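Local coordinates for homoserine dehydrogenase (Staphylococcus aureus M1064, PDB 4PG7), which catalyses the NAD(P)-dependent interconversion of aspartate semialdehyde and homoserine in the aspartic acid pathway of amino acid biosynthesis, at residues Lys374-Gly386 / Ile430-Val443. Numbering follows the deposited sequence.
Sequences KSNFFVVVNHVKG and ITKHGYEVDKVYPV. With LYS (lysine), chain K.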
ATOM      1  N   LYS A 374       3.529 -18.747 -17.800  1.00 49.88           N
ATOM      2  CA  LYS A 374       4.739 -19.552 -17.747  1.00 43.72           C
ATOM      3  C   LYS A 374       5.576 -19.218 -16.510  1.00 41.50           C
ATOM      4  O   LYS A 374       5.248 -18.299 -15.754  1.00 40.82           O
ATOM      5  CB  LYS A 374       5.568 -19.318 -19.010  1.00 45.07           C
ATOM      6  CG  LYS A 374       4.916 -19.751 -20.327  1.00 47.52           C
ATOM      7  CD  LYS A 374       4.258 -21.121 -20.230  1.00 50.14           C
ATOM      8  CE  LYS A 374       4.054 -21.803 -21.576  1.00 53.30           C
ATOM      9  NZ  LYS A 374       3.861 -20.856 -22.718  1.00 56.75           N
ATOM     10  N   SER A 375       6.653 -19.981 -16.316  1.00 34.81           N
ATOM     11  CA  SER A 375       7.571 -19.794 -15.220  1.00 33.20           C
ATOM     12  C   SER A 375       8.969 -19.558 -15.741  1.00 30.37           C
ATOM     13  O   SER A 375       9.312 -19.979 -16.849  1.00 28.22           O
ATOM     14  CB  SER A 375       7.579 -21.033 -14.352  1.00 34.47           C
ATOM     15  OG  SER A 375       6.307 -21.267 -13.812  1.00 37.62           O
ATOM     16  N   ASN A 376       9.774 -18.896 -14.921  1.00 28.57           N
ATOM     17  CA  ASN A 376      11.122 -18.529 -15.273  1.00 27.86           C
ATOM     18  C   ASN A 376      12.069 -19.021 -14.194  1.00 27.37           C
ATOM     19  O   ASN A 376      11.719 -19.057 -13.004  1.00 25.56           O
ATOM     20  CB  ASN A 376      11.235 -17.022 -15.414  1.00 27.65           C
ATOM     21  CG  ASN A 376      10.032 -16.422 -16.099  1.00 29.63           C
ATOM     22  OD1 ASN A 376       9.661 -16.839 -17.189  1.00 30.15           O
ATOM     23  ND2 ASN A 376       9.391 -15.473 -15.441  1.00 31.15           N
ATOM     24  N   PHE A 377      13.278 -19.376 -14.608  1.00 25.31           N
ATOM     25  CA  PHE A 377      14.203 -20.057 -13.687  1.00 24.74           C
ATOM     26  C   PHE A 377      15.622 -19.580 -13.841  1.00 23.67           C
ATOM     27  O   PHE A 377      16.065 -19.272 -14.947  1.00 24.04           O
ATOM     28  CB  PHE A 377      14.134 -21.551 -13.940  1.00 24.62           C
ATOM     29  CG  PHE A 377      12.769 -22.138 -13.729  1.00 25.66           C
ATOM     30  CD1 PHE A 377      12.399 -22.614 -12.480  1.00 26.55           C
ATOM     31  CD2 PHE A 377      11.845 -22.217 -14.788  1.00 26.88           C
ATOM     32  CE1 PHE A 377      11.129 -23.162 -12.281  1.00 28.18           C
ATOM     33  CE2 PHE A 377      10.585 -22.769 -14.598  1.00 27.41           C
ATOM     34  CZ  PHE A 377      10.232 -23.240 -13.343  1.00 27.86           C
ATOM     35  N   PHE A 378      16.343 -19.605 -12.723  1.00 23.73           N
ATOM     36  CA  PHE A 378      17.770 -19.328 -12.668  1.00 25.16           C
ATOM     37  C   PHE A 378      18.426 -20.634 -12.257  1.00 24.22           C
ATOM     38  O   PHE A 378      18.160 -21.140 -11.189  1.00 23.83           O
ATOM     39  CB  PHE A 378      18.031 -18.268 -11.602  1.00 25.76           C
ATOM     40  CG  PHE A 378      19.482 -18.026 -11.270  1.00 26.01           C
ATOM     41  CD1 PHE A 378      20.301 -17.320 -12.120  1.00 27.57           C
ATOM     42  CD2 PHE A 378      19.991 -18.393 -10.037  1.00 28.25           C
ATOM     43  CE1 PHE A 378      21.625 -17.030 -11.774  1.00 29.05           C
ATOM     44  CE2 PHE A 378      21.304 -18.106  -9.689  1.00 28.04           C
ATOM     45  CZ  PHE A 378      22.119 -17.412 -10.559  1.00 27.43           C
ATOM     46  N   VAL A 379      19.261 -21.174 -13.124  1.00 24.35           N
ATOM     47  CA  VAL A 379      19.811 -22.507 -12.947  1.00 24.40           C
ATOM     48  C   VAL A 379      21.333 -22.401 -12.872  1.00 25.59           C
ATOM     49  O   VAL A 379      21.947 -21.844 -13.773  1.00 27.28           O
ATOM     50  CB  VAL A 379      19.458 -23.421 -14.137  1.00 25.20           C
ATOM     51  CG1 VAL A 379      20.014 -24.819 -13.888  1.00 26.09           C
ATOM     52  CG2 VAL A 379      17.955 -23.489 -14.352  1.00 25.83           C
ATOM     53  N   VAL A 380      21.928 -22.947 -11.815  1.00 25.30           N
ATOM     54  CA  VAL A 380      23.384 -22.974 -11.643  1.00 25.87           C
ATOM     55  C   VAL A 380      23.900 -24.396 -11.813  1.00 25.52           C
ATOM     56  O   VAL A 380      23.399 -25.317 -11.152  1.00 25.98           O
ATOM     57  CB  VAL A 380      23.775 -22.509 -10.243  1.00 27.16           C
ATOM     58  CG1 VAL A 380      25.289 -22.491 -10.095  1.00 28.48           C
ATOM     59  CG2 VAL A 380      23.207 -21.126  -9.977  1.00 27.87           C
ATOM     60  N   VAL A 381      24.844 -24.566 -12.728  1.00 26.16           N
ATOM     61  CA  VAL A 381      25.441 -25.863 -13.022  1.00 28.61           C
ATOM     62  C   VAL A 381      26.940 -25.800 -12.718  1.00 30.48           C
ATOM     63  O   VAL A 381      27.604 -24.811 -13.066  1.00 30.18           O
ATOM     64  CB  VAL A 381      25.222 -26.315 -14.485  1.00 29.21           C
ATOM     65  CG1 VAL A 381      23.735 -26.447 -14.772  1.00 28.36           C
ATOM     66  CG2 VAL A 381      25.846 -25.331 -15.458  1.00 31.66           C
ATOM     67  N   ASN A 382      27.458 -26.852 -12.093  1.00 30.69           N
ATOM     68  CA  ASN A 382      28.886 -26.953 -11.783  1.00 33.11           C
ATOM     69  C   ASN A 382      29.573 -28.097 -12.539  1.00 33.08           C
ATOM     70  O   ASN A 382      28.913 -28.928 -13.152  1.00 31.77           O
ATOM     71  CB  ASN A 382      29.142 -27.218 -10.296  1.00 35.03           C
ATOM     72  CG  ASN A 382      28.292 -26.393  -9.362  1.00 36.59           C
ATOM     73  OD1 ASN A 382      27.663 -26.920  -8.437  1.00 41.45           O
ATOM     74  ND2 ASN A 382      28.331 -25.099  -9.537  1.00 37.74           N
ATOM     75  N   HIS A 383      30.903 -28.133 -12.458  1.00 33.84           N
ATOM     76  CA  HIS A 383      31.737 -29.179 -13.089  1.00 36.18           C
ATOM     77  C   HIS A 383      31.483 -29.257 -14.581  1.00 38.08           C
ATOM     78  O   HIS A 383      31.475 -30.334 -15.149  1.00 38.07           O
ATOM     79  CB  HIS A 383      31.493 -30.539 -12.408  1.00 38.12           C
ATOM     80  CG  HIS A 383      31.476 -30.455 -10.916  1.00 38.13           C
ATOM     81  ND1 HIS A 383      32.618 -30.231 -10.178  1.00 40.62           N
ATOM     82  CD2 HIS A 383      30.463 -30.524 -10.022  1.00 37.61           C
ATOM     83  CE1 HIS A 383      32.310 -30.170  -8.897  1.00 39.72           C
ATOM     84  NE2 HIS A 383      31.009 -30.344  -8.774  1.00 39.19           N
ATOM     85  N   VAL A 384      31.244 -28.109 -15.215  1.00 38.14           N
ATOM     86  CA  VAL A 384      30.958 -28.091 -16.629  1.00 40.68           C
ATOM     87  C   VAL A 384      32.271 -27.939 -17.382  1.00 43.88           C
ATOM     88  O   VAL A 384      33.002 -26.979 -17.168  1.00 40.03           O
ATOM     89  CB  VAL A 384      30.029 -26.929 -17.017  1.00 41.99           C
ATOM     90  CG1 VAL A 384      29.689 -27.012 -18.503  1.00 43.43           C
ATOM     91  CG2 VAL A 384      28.768 -26.951 -16.155  1.00 41.64           C
ATOM     92  N   LYS A 385      32.552 -28.895 -18.258  1.00 48.23           N
ATOM     93  CA  LYS A 385      33.688 -28.806 -19.159  1.00 54.04           C
ATOM     94  C   LYS A 385      33.208 -28.096 -20.418  1.00 52.50           C
ATOM     95  O   LYS A 385      32.051 -28.234 -20.835  1.00 55.28           O
ATOM     96  CB  LYS A 385      34.228 -30.197 -19.519  1.00 57.33           C
ATOM     97  CG  LYS A 385      34.590 -31.087 -18.336  1.00 60.90           C
ATOM     98  CD  LYS A 385      35.861 -30.639 -17.627  1.00 64.71           C
ATOM     99  CE  LYS A 385      36.528 -31.799 -16.890  1.00 66.09           C
ATOM    100  N   GLY A 386      34.099 -27.329 -21.019  1.00 52.83           N
ATOM    101  CA  GLY A 386      33.784 -26.667 -22.267  1.00 50.12           C
ATOM    102  C   GLY A 386      33.363 -25.250 -22.003  1.00 46.31           C
ATOM    103  O   GLY A 386      33.199 -24.823 -20.863  1.00 48.77           O
ATOM    104  N   ILE A 430      17.933 -31.134 -17.292  1.00 27.08           N
ATOM    105  CA  ILE A 430      19.349 -30.752 -17.349  1.00 26.85           C
ATOM    106  C   ILE A 430      20.206 -31.833 -16.671  1.00 27.12           C
ATOM    107  O   ILE A 430      21.282 -32.170 -17.164  1.00 26.02           O
ATOM    108  CB  ILE A 430      19.549 -29.351 -16.760  1.00 25.79           C
ATOM    109  CG1 ILE A 430      18.928 -28.326 -17.718  1.00 26.08           C
ATOM    110  CG2 ILE A 430      21.024 -29.014 -16.568  1.00 26.60           C
ATOM    111  CD1 ILE A 430      18.712 -26.951 -17.137  1.00 25.42           C
ATOM    112  N   THR A 431      19.693 -32.379 -15.575  1.00 27.43           N
ATOM    113  CA  THR A 431      20.345 -33.471 -14.839  1.00 29.55           C
ATOM    114  C   THR A 431      20.481 -34.736 -15.676  1.00 30.34           C
ATOM    115  O   THR A 431      21.566 -35.314 -15.734  1.00 30.25           O
ATOM    116  CB  THR A 431      19.591 -33.756 -13.518  1.00 30.41           C
ATOM    117  OG1 THR A 431      19.676 -32.599 -12.682  1.00 28.77           O
ATOM    118  CG2 THR A 431      20.176 -34.947 -12.776  1.00 32.10           C
ATOM    119  N   LYS A 432      19.424 -35.132 -16.395  1.00 30.68           N
ATOM    120  CA  LYS A 432      19.519 -36.321 -17.237  1.00 31.73           C
ATOM    121  C   LYS A 432      20.442 -36.140 -18.444  1.00 29.62           C
ATOM    122  O   LYS A 432      20.902 -37.126 -19.022  1.00 29.26           O
ATOM    123  CB  LYS A 432      18.125 -36.867 -17.617  1.00 36.21           C
ATOM    124  CG  LYS A 432      17.388 -36.052 -18.656  1.00 41.16           C
ATOM    125  CD  LYS A 432      16.505 -36.870 -19.613  1.00 46.78           C
ATOM    126  CE  LYS A 432      15.075 -36.347 -19.685  1.00 50.12           C
ATOM    127  NZ  LYS A 432      14.331 -36.925 -20.847  1.00 50.65           N
ATOM    128  N   HIS A 433      20.705 -34.893 -18.835  1.00 28.20           N
ATOM    129  CA  HIS A 433      21.724 -34.587 -19.850  1.00 28.82           C
ATOM    130  C   HIS A 433      23.150 -34.437 -19.298  1.00 29.88           C
ATOM    131  O   HIS A 433      24.037 -33.940 -19.978  1.00 31.02           O
ATOM    132  CB  HIS A 433      21.320 -33.349 -20.658  1.00 27.75           C
ATOM    133  CG  HIS A 433      20.337 -33.668 -21.734  1.00 28.81           C
ATOM    134  ND1 HIS A 433      20.715 -34.237 -22.923  1.00 30.41           N
ATOM    135  CD2 HIS A 433      18.989 -33.620 -21.755  1.00 30.17           C
ATOM    136  CE1 HIS A 433      19.646 -34.477 -23.658  1.00 30.82           C
ATOM    137  NE2 HIS A 433      18.585 -34.106 -22.972  1.00 31.23           N
ATOM    138  N   GLY A 434      23.342 -34.832 -18.049  1.00 29.69           N
ATOM    139  CA  GLY A 434      24.681 -35.022 -17.527  1.00 30.13           C
ATOM    140  C   GLY A 434      25.261 -33.829 -16.795  1.00 29.28           C
ATOM    141  O   GLY A 434      26.445 -33.835 -16.532  1.00 29.92           O
ATOM    142  N   TYR A 435      24.470 -32.791 -16.514  1.00 27.46           N
ATOM    143  CA  TYR A 435      24.952 -31.662 -15.756  1.00 28.55           C
ATOM    144  C   TYR A 435      24.624 -31.777 -14.290  1.00 29.21           C
ATOM    145  O   TYR A 435      23.553 -32.262 -13.914  1.00 29.86           O
ATOM    146  CB  TYR A 435      24.345 -30.367 -16.235  1.00 29.97           C
ATOM    147  CG  TYR A 435      24.723 -29.986 -17.604  1.00 31.59           C
ATOM    148  CD1 TYR A 435      25.842 -29.199 -17.824  1.00 33.52           C
ATOM    149  CD2 TYR A 435      23.952 -30.379 -18.682  1.00 31.95           C
ATOM    150  CE1 TYR A 435      26.190 -28.807 -19.096  1.00 37.48           C
ATOM    151  CE2 TYR A 435      24.286 -29.996 -19.964  1.00 34.87           C
ATOM    152  CZ  TYR A 435      25.407 -29.211 -20.173  1.00 37.74           C
ATOM    153  OH  TYR A 435      25.755 -28.816 -21.446  1.00 39.63           O
ATOM    154  N   GLU A 436      25.583 -31.374 -13.465  1.00 28.68           N
ATOM    155  CA  GLU A 436      25.369 -31.239 -12.052  1.00 30.03           C
ATOM    156  C   GLU A 436      24.694 -29.913 -11.814  1.00 27.78           C
ATOM    157  O   GLU A 436      25.301 -28.871 -12.038  1.00 27.54           O
ATOM    158  CB  GLU A 436      26.712 -31.238 -11.321  1.00 32.38           C
ATOM    159  CG  GLU A 436      26.562 -31.168  -9.808  1.00 35.60           C
ATOM    160  CD  GLU A 436      25.814 -32.347  -9.219  1.00 37.39           C
ATOM    161  OE1 GLU A 436      25.705 -33.409  -9.858  1.00 42.84           O
ATOM    162  OE2 GLU A 436      25.347 -32.205  -8.094  1.00 44.19           O
ATOM    163  N   VAL A 437      23.453 -29.954 -11.362  1.00 26.86           N
ATOM    164  CA  VAL A 437      22.718 -28.753 -11.074  1.00 28.00           C
ATOM    165  C   VAL A 437      22.919 -28.418  -9.605  1.00 29.12           C
ATOM    166  O   VAL A 437      22.519 -29.175  -8.746  1.00 29.52           O
ATOM    167  CB  VAL A 437      21.199 -28.940 -11.359  1.00 27.94           C
ATOM    168  CG1 VAL A 437      20.417 -27.708 -10.931  1.00 27.54           C
ATOM    169  CG2 VAL A 437      20.974 -29.220 -12.842  1.00 27.27           C
ATOM    170  N   ASP A 438      23.533 -27.281  -9.318  1.00 30.07           N
ATOM    171  CA  ASP A 438      23.762 -26.876  -7.938  1.00 31.39           C
ATOM    172  C   ASP A 438      22.431 -26.476  -7.338  1.00 33.19           C
ATOM    173  O   ASP A 438      22.026 -26.989  -6.309  1.00 35.85           O
ATOM    174  CB  ASP A 438      24.723 -25.694  -7.888  1.00 33.87           C
ATOM    175  CG  ASP A 438      24.961 -25.176  -6.458  1.00 36.81           C
ATOM    176  OD1 ASP A 438      24.827 -25.938  -5.490  1.00 41.36           O
ATOM    177  OD2 ASP A 438      25.305 -24.001  -6.314  1.00 38.24           O
ATOM    178  N   LYS A 439      21.725 -25.577  -8.018  1.00 30.76           N
ATOM    179  CA  LYS A 439      20.429 -25.178  -7.559  1.00 29.14           C
ATOM    180  C   LYS A 439      19.677 -24.395  -8.616  1.00 26.18           C
ATOM    181  O   LYS A 439      20.247 -23.968  -9.621  1.00 23.59           O
ATOM    182  CB  LYS A 439      20.580 -24.312  -6.329  1.00 29.64           C
ATOM    183  CG  LYS A 439      21.341 -23.037  -6.578  1.00 30.40           C
ATOM    184  CD  LYS A 439      21.878 -22.520  -5.255  1.00 32.40           C
ATOM    185  CE  LYS A 439      22.741 -21.291  -5.439  1.00 31.63           C
ATOM    186  NZ  LYS A 439      23.347 -20.930  -4.122  1.00 31.97           N
ATOM    187  N   VAL A 440      18.403 -24.200  -8.334  1.00 24.76           N
ATOM    188  CA  VAL A 440      17.498 -23.494  -9.214  1.00 25.22           C
ATOM    189  C   VAL A 440      16.713 -22.544  -8.344  1.00 25.18           C
ATOM    190  O   VAL A 440      16.141 -22.946  -7.326  1.00 26.64           O
ATOM    191  CB  VAL A 440      16.534 -24.469  -9.942  1.00 25.32           C
ATOM    192  CG1 VAL A 440      15.529 -23.716 -10.799  1.00 26.57           C
ATOM    193  CG2 VAL A 440      17.307 -25.447 -10.810  1.00 25.18           C
ATOM    194  N   TYR A 441      16.691 -21.278  -8.743  1.00 25.73           N
ATOM    195  CA  TYR A 441      15.831 -20.284  -8.109  1.00 25.85           C
ATOM    196  C   TYR A 441      14.798 -19.813  -9.137  1.00 25.54           C
ATOM    197  O   TYR A 441      15.123 -19.678 -10.315  1.00 24.60           O
ATOM    198  CB  TYR A 441      16.629 -19.080  -7.661  1.00 24.64           C
ATOM    199  CG  TYR A 441      17.673 -19.284  -6.597  1.00 24.67           C
ATOM    200  CD1 TYR A 441      17.625 -20.339  -5.706  1.00 25.94           C
ATOM    201  CD2 TYR A 441      18.683 -18.349  -6.430  1.00 25.86           C
ATOM    202  CE1 TYR A 441      18.589 -20.490  -4.720  1.00 24.89           C
ATOM    203  CE2 TYR A 441      19.644 -18.490  -5.438  1.00 25.00           C
ATOM    204  CZ  TYR A 441      19.581 -19.543  -4.580  1.00 24.44           C
ATOM    205  OH  TYR A 441      20.535 -19.660  -3.580  1.00 26.16           O
ATOM    206  N   PRO A 442      13.562 -19.537  -8.696  1.00 25.51           N
ATOM    207  CA  PRO A 442      12.612 -18.894  -9.611  1.00 25.86           C
ATOM    208  C   PRO A 442      13.052 -17.488  -9.946  1.00 24.41           C
ATOM    209  O   PRO A 442      13.830 -16.881  -9.203  1.00 22.91           O
ATOM    210  CB  PRO A 442      11.283 -18.861  -8.825  1.00 26.59           C
ATOM    211  CG  PRO A 442      11.648 -19.101  -7.422  1.00 27.51           C
ATOM    212  CD  PRO A 442      12.979 -19.804  -7.375  1.00 27.05           C
ATOM    213  N   VAL A 443      12.564 -16.993 -11.077  1.00 23.93           N
ATOM    214  CA  VAL A 443      12.849 -15.652 -11.550  1.00 24.38           C
ATOM    215  C   VAL A 443      11.524 -14.971 -11.786  1.00 27.64           C
ATOM    216  O   VAL A 443      10.649 -15.532 -12.470  1.00 27.98           O
ATOM    217  CB  VAL A 443      13.673 -15.667 -12.852  1.00 24.06           C
ATOM    218  CG1 VAL A 443      13.897 -14.266 -13.367  1.00 25.02           C
ATOM    219  CG2 VAL A 443      15.000 -16.390 -12.646  1.00 23.44           C
TER
HETATM  220  N   LYS K 509      26.757 -22.764  -1.538  1.00 56.65           N
HETATM  221  CA  LYS K 509      25.614 -23.733  -1.441  1.00 59.62           C
HETATM  222  C   LYS K 509      25.617 -24.759  -2.570  1.00 60.06           C
HETATM  223  O   LYS K 509      24.553 -25.282  -2.956  1.00 53.74           O
HETATM  224  CB  LYS K 509      24.281 -22.983  -1.438  1.00 54.84           C
HETATM  225  CG  LYS K 509      23.102 -23.825  -0.994  1.00 58.66           C
HETATM  226  CD  LYS K 509      21.939 -23.759  -1.970  1.00 55.09           C
HETATM  227  CE  LYS K 509      20.861 -24.729  -1.541  1.00 54.44           C
HETATM  228  NZ  LYS K 509      19.683 -24.741  -2.450  1.00 55.14           N
HETATM  229  OXT LYS K 509      26.688 -25.095  -3.097  1.00 63.48           O
HETATM  230  O   HOH W   1       8.731 -17.547 -12.574  1.00 29.24           O
HETATM  231  O   HOH W   2      28.155 -31.042 -14.592  1.00 30.28           O
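F378 and Y441 show how an antiparallel pairing can carry a hydrophobic core along its middle and a ligand site at a bulge. They form a hydrogen-bonded pair: F378 N bonds to Y441 O at 2.7 Å, and Y441 N returns one to F378 O. Their side chains run alongside each other in the same direction, CD2 of F378 3.8 Å from CD2 of Y441. F378 CG, anti to the backbone N (chi1 171°), carries the ring to where its CD2 meets CD2 of Y441, and CG2 of V443 packs on F378 CB, 3.7 Å away. L287 of strand 278-289 touches both aromatic side chains.

The other face of the sheet is also well packed. V379 and V440 run side by side, while I430, from the end of helix 427-432, slides past V379 and places its CD1 4.1 Å from V379 CG1. I430 CG2 reaches CG1 of V381, whose side chain also meets F391 of helix 388-398.

The ends are looser and wetter. At one, N376 ND2 makes a hydrogen bond of 3.2 Å to V443 O, and a water links N376 N to V443 O; N376 OD1 is held by G421. At the other, a second water joins N382 O to E436 N, and E436 CG lies near the plane of the H383 ring, at its edge, H383 as a whole being exposed.

Between middle and end the regular pairing is broken: D438 and K439 both face V380, whose N bonds to K439 O while its O accepts from D438 N. The bound lysine sits beside this bulge, its O 2.6 Å from D438 OD1. K439, its NZ bonded to Y441 OH and salt-bridged to D255, runs alongside the ligand's aliphatic chain. The arrangement is a classic beta bulge in the sheet of the C-terminal, probably ACT, domain, contributing two residues to the lysine pocket.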